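Local coordinates for putative ribosomal N-acetyltransferase YdaF (Bacillus subtilis, PDB 1NSL), which is a putative GNAT-family N-acetyltransferase, forming homohexamers and homodimers, that may transfer an acetyl group to the N-termini of ribosomal proteins, at residues C5-N8 with E9-I13; R143-P146 with E147-F151. All blocks are in the same frame, centred on the assembly; numbering follows the deposited sequence.

Interaction 1 (C5-N8 with E9-I13)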
loop_
_atom_site.group_PDB
_atom_site.type_symbol
_atom_site.label_atom_id
_atom_site.label_comp_id
_atom_site.label_asym_id
_atom_site.label_seq_id
_atom_site.Cartn_x
_atom_site.Cartn_y
_atom_site.Cartn_z
ATOM N N CYS C 5 -6.508 19.711 -23.099
ATOM C CA CYS C 5 -7.386 19.489 -24.197
ATOM C C CYS C 5 -7.936 20.804 -24.607
ATOM O O CYS C 5 -8.660 21.463 -23.845
ATOM C CB CYS C 5 -8.518 18.583 -23.783
ATOM S SG CYS C 5 -9.535 18.347 -25.243
ATOM N N LYS C 6 -7.570 21.256 -25.793
ATOM C CA LYS C 6 -8.164 22.516 -26.237
ATOM C C LYS C 6 -9.506 22.264 -26.904
ATOM O O LYS C 6 -9.586 21.698 -27.945
ATOM C CB LYS C 6 -7.252 23.332 -27.100
ATOM C CG LYS C 6 -7.927 24.608 -27.510
ATOM C CD LYS C 6 -6.922 25.694 -27.822
ATOM C CE LYS C 6 -7.521 26.760 -28.748
ATOM N NZ LYS C 6 -6.491 27.716 -29.256
ATOM N N VAL C 7 -10.563 22.645 -26.222
ATOM C CA VAL C 7 -11.891 22.374 -26.685
ATOM C C VAL C 7 -12.126 23.340 -27.782
ATOM O O VAL C 7 -12.489 22.964 -28.890
ATOM C CB VAL C 7 -12.869 22.657 -25.569
ATOM C CG1 VAL C 7 -14.276 22.300 -26.003
ATOM C CG2 VAL C 7 -12.469 21.871 -24.350
ATOM N N ASN C 8 -11.907 24.606 -27.445
ATOM C CA ASN C 8 -11.902 25.697 -28.404
ATOM C C ASN C 8 -11.121 26.872 -27.804
ATOM O O ASN C 8 -10.545 26.741 -26.740
ATOM C CB ASN C 8 -13.320 26.079 -28.821
ATOM C CG ASN C 8 -14.079 26.782 -27.737
ATOM O OD1 ASN C 8 -13.515 27.583 -26.990
ATOM N ND2 ASN C 8 -15.372 26.485 -27.632
ATOM N N GLU C 9 -11.131 28.022 -28.460
ATOM C CA GLU C 9 -10.343 29.191 -28.035
ATOM C C GLU C 9 -10.523 29.742 -26.621
ATOM O O GLU C 9 -9.743 30.582 -26.189
ATOM C CB GLU C 9 -10.525 30.357 -29.027
ATOM C CG GLU C 9 -9.501 31.466 -28.808
ATOM C CD GLU C 9 -9.609 32.616 -29.796
ATOM O OE1 GLU C 9 -10.292 32.485 -30.844
ATOM O OE2 GLU C 9 -9.002 33.682 -29.533
ATOM N N HIS C 10 -11.538 29.295 -25.899
ATOM C CA HIS C 10 -11.728 29.773 -24.539
ATOM C C HIS C 10 -11.733 28.626 -23.512
ATOM O O HIS C 10 -11.477 28.809 -22.332
ATOM C CB HIS C 10 -13.057 30.535 -24.443
ATOM C CG HIS C 10 -13.030 31.915 -25.041
ATOM N ND1 HIS C 10 -12.292 32.953 -24.508
ATOM C CD2 HIS C 10 -13.685 32.440 -26.105
ATOM C CE1 HIS C 10 -12.474 34.049 -25.228
ATOM N NE2 HIS C 10 -13.307 33.760 -26.209
ATOM N N ILE C 11 -12.038 27.434 -23.980
ATOM C CA ILE C 11 -12.314 26.339 -23.072
ATOM C C ILE C 11 -11.249 25.292 -23.119
ATOM O O ILE C 11 -10.968 24.745 -24.210
ATOM C CB ILE C 11 -13.617 25.674 -23.476
ATOM C CG1 ILE C 11 -14.807 26.568 -23.141
ATOM C CG2 ILE C 11 -13.793 24.394 -22.746
ATOM C CD1 ILE C 11 -16.100 26.039 -23.758
ATOM N N THR C 12 -10.648 25.005 -21.961
ATOM C CA THR C 12 -9.674 23.932 -21.927
ATOM C C THR C 12 -9.984 22.925 -20.827
ATOM O O THR C 12 -10.581 23.289 -19.814
ATOM C CB THR C 12 -8.242 24.467 -21.850
ATOM O OG1 THR C 12 -8.113 25.365 -20.742
ATOM C CG2 THR C 12 -7.949 25.378 -23.028
ATOM N N ILE C 13 -9.621 21.659 -21.067
ATOM C CA ILE C 13 -9.884 20.578 -20.126
ATOM C C ILE C 13 -8.566 20.078 -19.598
ATOM O O ILE C 13 -7.639 19.883 -20.390
ATOM C CB ILE C 13 -10.603 19.418 -20.822
ATOM C CG1 ILE C 13 -11.921 19.895 -21.423
ATOM C CG2 ILE C 13 -10.872 18.320 -19.856
ATOM C CD1 ILE C 13 -12.783 18.797 -21.983
#

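Interaction 2 (R143-P146 with E147-F151)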
loop_
_atom_site.group_PDB
_atom_site.type_symbol
_atom_site.label_atom_id
_atom_site.label_comp_id
_atom_site.label_asym_id
_atom_site.label_seq_id
_atom_site.Cartn_x
_atom_site.Cartn_y
_atom_site.Cartn_z
ATOM N N ARG C 143 -30.123 18.314 -17.907
ATOM C CA ARG C 143 -30.845 17.559 -18.903
ATOM C C ARG C 143 -30.578 18.100 -20.329
ATOM O O ARG C 143 -30.417 17.333 -21.311
ATOM C CB ARG C 143 -32.323 17.733 -18.602
ATOM C CG ARG C 143 -32.826 16.896 -17.478
ATOM C CD ARG C 143 -33.395 15.618 -17.956
ATOM N NE ARG C 143 -34.778 15.573 -17.566
ATOM C CZ ARG C 143 -35.702 14.982 -18.264
ATOM N NH1 ARG C 143 -35.369 14.385 -19.396
ATOM N NH2 ARG C 143 -36.943 14.959 -17.838
ATOM N N ALA C 144 -30.511 19.422 -20.433
ATOM C CA ALA C 144 -30.316 20.006 -21.733
ATOM C C ALA C 144 -29.035 19.534 -22.358
ATOM O O ALA C 144 -28.879 19.560 -23.575
ATOM C CB ALA C 144 -30.309 21.495 -21.680
ATOM N N VAL C 145 -28.096 19.084 -21.572
ATOM C CA VAL C 145 -26.879 18.797 -22.271
ATOM C C VAL C 145 -26.932 17.583 -23.203
ATOM O O VAL C 145 -26.607 17.676 -24.371
ATOM C CB VAL C 145 -25.665 18.814 -21.370
ATOM C CG1 VAL C 145 -24.478 18.095 -22.060
ATOM C CG2 VAL C 145 -25.345 20.272 -21.101
ATOM N N PRO C 146 -27.392 16.470 -22.684
ATOM C CA PRO C 146 -27.532 15.259 -23.486
ATOM C C PRO C 146 -28.447 15.489 -24.713
ATOM O O PRO C 146 -28.122 15.117 -25.825
ATOM C CB PRO C 146 -28.240 14.302 -22.526
ATOM C CG PRO C 146 -27.948 14.839 -21.209
ATOM C CD PRO C 146 -27.858 16.324 -21.300
ATOM N N GLU C 147 -29.590 16.091 -24.481
ATOM C CA GLU C 147 -30.585 16.249 -25.516
ATOM C C GLU C 147 -30.104 17.101 -26.685
ATOM O O GLU C 147 -30.548 16.893 -27.790
ATOM C CB GLU C 147 -31.883 16.831 -24.962
ATOM C CG GLU C 147 -32.651 15.957 -23.967
ATOM C CD GLU C 147 -33.782 16.711 -23.216
ATOM O OE1 GLU C 147 -34.970 16.367 -23.359
ATOM O OE2 GLU C 147 -33.500 17.662 -22.459
ATOM N N ARG C 148 -29.186 18.027 -26.413
ATOM C CA ARG C 148 -28.604 18.949 -27.379
ATOM C C ARG C 148 -27.595 18.104 -28.160
ATOM O O ARG C 148 -27.570 18.153 -29.366
ATOM C CB ARG C 148 -27.947 20.169 -26.659
ATOM C CG ARG C 148 -27.535 21.376 -27.474
ATOM C CD ARG C 148 -26.061 21.705 -27.397
ATOM N NE ARG C 148 -25.670 23.073 -26.990
ATOM C CZ ARG C 148 -25.120 23.978 -27.792
ATOM N NH1 ARG C 148 -24.939 23.732 -29.066
ATOM N NH2 ARG C 148 -24.774 25.154 -27.338
ATOM N N ILE C 149 -26.791 17.284 -27.529
ATOM C CA ILE C 149 -25.896 16.484 -28.356
ATOM C C ILE C 149 -26.607 15.260 -29.065
ATOM O O ILE C 149 -25.997 14.531 -29.867
ATOM C CB ILE C 149 -24.721 16.019 -27.506
ATOM C CG1 ILE C 149 -23.835 17.181 -27.107
ATOM C CG2 ILE C 149 -23.866 14.939 -28.208
ATOM C CD1 ILE C 149 -23.090 16.836 -25.853
ATOM N N GLY C 150 -27.879 15.020 -28.774
ATOM C CA GLY C 150 -28.513 13.863 -29.355
ATOM C C GLY C 150 -28.474 12.470 -28.711
ATOM O O GLY C 150 -28.616 11.454 -29.423
ATOM N N PHE C 151 -28.301 12.398 -27.391
ATOM C CA PHE C 151 -28.476 11.136 -26.653
ATOM C C PHE C 151 -29.987 10.797 -26.693
ATOM O O PHE C 151 -30.796 11.623 -27.092
ATOM C CB PHE C 151 -28.102 11.331 -25.155
ATOM C CG PHE C 151 -26.600 11.449 -24.855
ATOM C CD1 PHE C 151 -25.777 12.302 -25.569
ATOM C CD2 PHE C 151 -26.043 10.695 -23.880
ATOM C CE1 PHE C 151 -24.419 12.379 -25.308
ATOM C CE2 PHE C 151 -24.671 10.791 -23.582
ATOM C CZ PHE C 151 -23.869 11.650 -24.285
#

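Interaction 1 (C5-N8 with E9-I13)
The apolar centre of this hairpin is Val7, whose CG2 methyl crosses the CG2 branch of Ile11 at 3.3 Å and reaches across to CG1 of Ile13 on the facing strand, at 3.6 Å. Its first torsion (chi1 -177°) sets CG1 beside the carbonyl carbon and leaves CG2 on the backbone-N side, where both isoleucines are met. Further down the paired strands, CB of Cys5 abuts CB of Ile13. Helix 110-124 covers this face, while Met2 and Phe3 of a second subunit pack on Cys5 and Ile13.

Cys5 and Ile13 form a hydrogen-bonded antiparallel pair, each N to the other's O at 2.9 Å. Ile11 O then takes Val7 N at 2.9 Å and, weakly, Asn8 N: a classic beta bulge. At the polar end Asn8 closes an Asx turn, its OD1 receiving His10 N at 2.8 Å almost straight (172°). The same residue's backbone O accepts Ile11 N from above the carbonyl plane at 3.2 Å, closing a type I turn. His10 ND1 is bonded to Asp76.

Chemically, the hairpin is apolar where it meets helix and neighbour, whereas its reversal is held by backbone bonds together with the side-chain amide oxygen of Asn8, which accepts a main-chain N-H.

Interaction 2 (R143-P146 with E147-F151)
Pro146 O meets Phe151 N five residues on at 3.1 Å, closing helix 140-149 with a wide turn, while within the last regular turns Ile149 N reaches Val145 O at 3.2 Å and Arg148 N reaches Ala144 O at 3.2 Å.

Pro146 has no N-H to give to the preceding turn, and the helix is kinked there; its ring is also the apolar partner of the cap. CB of Pro146 lies 4.0 Å from CB of Phe151, and CG of the phenyl ring stands equally near. With chi1 at -74°, CG of Phe151 is turned away from its own carbonyl carbon, which brings the ring back beneath the last turn; CG2 of Ile149 lies in plane at its edge. The buried pair continues inward, Pro146 and Phe151 both resting on Ile133 of strand 130-136. On another flank of the helix, CG1 of Val145 meets CD1 of Ile149 at 4.2 Å.

The polar side is looser. Arg143 and Glu147 face each other one turn apart, but OE1 of Glu147 lies 4.4 Å from NH1 of Arg143 and well out of the guanidinium plane, leaving general attraction and no salt bridge. NH1 is instead hydrogen-bonded to the hydroxyl of Tyr173.

Gly150 takes up a positive phi (88°) and, with a weak bond from its N to Glu147 O, helps the chain swing away from the helix, so that Phe151 N comes to Pro146 O from above the carbonyl plane, about 45° out of it. The positive-phi glycine, the 6-to-1 backbone bond and the apolar contact between Pro146 and Phe151 are the marks of a Schellman-type C-cap. Here it ends the helix that follows strand 130-136 in the GNAT fold.

Overall arrangement
Interaction 1 comes first along the chain, in the hairpin of strands 5-6 and 11-15 at one end of the mixed sheet; interaction 2 follows much later, at the close of helix 140-149, between strands 130-136 and 152-163. Their centres are 20 Å apart and their nearest atoms about 9 Å, without touching. What they share is helix 110-124: the hairpin residues Val7 and Ile13 pack on Ala113 and Ala114, while Val145 and Arg148 both lie on Thr112. One helix therefore ties the N-terminal hairpin to the later half of the GNAT fold. Another subunit reaches interaction 1, whereas no other chain of the hexamer touches interaction 2.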